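Local structure of amorpha-4,11-diene synthase (Artemisia annua, 4GAX) at residues T425-M430 and K515-P520. The protein probably converts farnesyl diphosphate into a cyclic sesquiterpene with release of diphosphate, as a lyase of the plant terpene synthase family. Residues are numbered along the deposited sequence; the frame is centred on the assembly and turned at random.
Sequences TCYLGM and KTIPRP
In the all-helical terpene synthase fold, the C-terminal end of helix 419-429 faces the turn leading into helix 519-535, and the two meet at two sparse points, Tyr427 against Ile517 and Met430 near the backbone O of Pro520. The backbones stay well apart, with 10.0 Å between the CA atoms of Tyr427 and Ile517, and no hydrogen bond joins the two segments. Tyr427 meets Ile517 through its hydroxyl: OH lies 4.1 Å from CD1 of Ile517, and the two side chains cross at about a right angle. Ile517 gets there by extending CG1 anti to its backbone N (chi1 162°) and continuing straight to CD1 (chi2 -174°). The same hydroxyl is hydrogen-bonded to the carbonyl O of Ala438, so the methyl lies near a polar atom that already has a partner. Met430, the first residue beyond the helix, makes the second approach; its SD stands 4.3 Å from the carbonyl O of Pro520, too far for a close contact, so the two are merely neighbours. That oxygen accepts a hydrogen bond from NH1 of Arg293. Helix 436-443 borders the tyrosine, with the rings of Phe439 and Tyr427 edge-to-face and Trp441 and Ala442 touching Tyr427; Leu521 of helix 519-535 packs against both Tyr427 and Met430, while helix 299-322 meets Thr425 and Cys426.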
# COMPACT_ATOMS: atom_id res chain seq x y z
N THR A 425 -0.54 -14.15 -0.70
CA THR A 425 -0.88 -14.11 -2.13
C THR A 425 0.23 -13.38 -2.87
O THR A 425 0.59 -13.73 -4.02
CB THR A 425 -2.22 -13.42 -2.42
OG1 THR A 425 -3.29 -14.16 -1.80
CG2 THR A 425 -2.48 -13.34 -3.92
N CYS A 426 0.81 -12.37 -2.21
CA CYS A 426 2.00 -11.71 -2.76
C CYS A 426 3.19 -12.66 -2.83
O CYS A 426 4.00 -12.58 -3.76
CB CYS A 426 2.39 -10.47 -1.95
SG CYS A 426 1.28 -9.06 -2.23
N TYR A 427 3.32 -13.53 -1.82
CA TYR A 427 4.38 -14.53 -1.84
C TYR A 427 4.27 -15.37 -3.12
O TYR A 427 5.26 -15.60 -3.82
CB TYR A 427 4.28 -15.47 -0.64
CG TYR A 427 4.78 -14.93 0.69
CD1 TYR A 427 5.11 -15.80 1.72
CD2 TYR A 427 4.87 -13.56 0.93
CE1 TYR A 427 5.55 -15.34 2.94
CE2 TYR A 427 5.32 -13.09 2.17
CZ TYR A 427 5.65 -13.99 3.17
OH TYR A 427 6.10 -13.55 4.40
N LEU A 428 3.06 -15.85 -3.41
CA LEU A 428 2.86 -16.73 -4.56
C LEU A 428 3.16 -16.00 -5.86
O LEU A 428 3.73 -16.59 -6.78
CB LEU A 428 1.42 -17.26 -4.59
CG LEU A 428 1.03 -18.19 -3.44
CD1 LEU A 428 -0.33 -18.84 -3.72
CD2 LEU A 428 2.10 -19.24 -3.25
N GLY A 429 2.80 -14.72 -5.92
CA GLY A 429 3.02 -13.92 -7.12
C GLY A 429 4.49 -13.57 -7.28
O GLY A 429 4.95 -13.31 -8.40
N MET A 430 5.22 -13.55 -6.17
CA MET A 430 6.66 -13.29 -6.18
C MET A 430 7.48 -14.52 -5.80
O MET A 430 8.39 -14.44 -4.96
CB MET A 430 7.00 -12.15 -5.22
CG MET A 430 6.53 -10.81 -5.71
SD MET A 430 7.03 -9.44 -4.62
CE MET A 430 5.39 -8.93 -4.13
N LYS A 515 13.51 -8.50 9.34
CA LYS A 515 14.57 -8.82 8.39
C LYS A 515 14.45 -10.21 7.76
O LYS A 515 15.19 -10.53 6.83
CB LYS A 515 15.95 -8.73 9.08
CG LYS A 515 16.23 -7.44 9.81
CD LYS A 515 16.16 -6.24 8.86
CE LYS A 515 16.25 -4.95 9.67
NZ LYS A 515 16.05 -3.75 8.82
N THR A 516 13.54 -11.04 8.26
CA THR A 516 13.48 -12.45 7.82
C THR A 516 12.69 -12.66 6.54
O THR A 516 12.70 -13.75 5.97
CB THR A 516 12.89 -13.37 8.89
OG1 THR A 516 11.62 -12.86 9.29
CG2 THR A 516 13.81 -13.44 10.08
N ILE A 517 12.00 -11.61 6.11
CA ILE A 517 11.26 -11.61 4.86
C ILE A 517 12.05 -10.77 3.85
O ILE A 517 12.53 -9.68 4.20
CB ILE A 517 9.83 -11.03 5.10
CG1 ILE A 517 9.15 -10.59 3.82
CG2 ILE A 517 9.90 -9.81 5.97
CD1 ILE A 517 7.82 -9.88 4.10
N PRO A 518 12.20 -11.26 2.62
CA PRO A 518 12.93 -10.51 1.59
C PRO A 518 12.36 -9.11 1.45
O PRO A 518 11.13 -8.94 1.47
CB PRO A 518 12.67 -11.32 0.31
CG PRO A 518 12.44 -12.72 0.80
CD PRO A 518 11.69 -12.54 2.10
N ARG A 519 13.23 -8.11 1.33
CA ARG A 519 12.78 -6.72 1.26
C ARG A 519 11.65 -6.40 0.29
O ARG A 519 10.75 -5.61 0.63
CB ARG A 519 13.94 -5.75 1.04
CG ARG A 519 14.12 -4.84 2.22
CD ARG A 519 15.14 -3.74 1.98
NE ARG A 519 14.58 -2.61 1.26
CZ ARG A 519 13.65 -1.79 1.75
NH1 ARG A 519 13.14 -1.98 2.96
NH2 ARG A 519 13.22 -0.78 1.01
N PRO A 520 11.69 -6.97 -0.93
CA PRO A 520 10.62 -6.57 -1.86
C PRO A 520 9.25 -7.03 -1.40
O PRO A 520 8.24 -6.42 -1.78
CB PRO A 520 11.02 -7.25 -3.18
CG PRO A 520 12.50 -7.48 -3.06
CD PRO A 520 12.73 -7.77 -1.60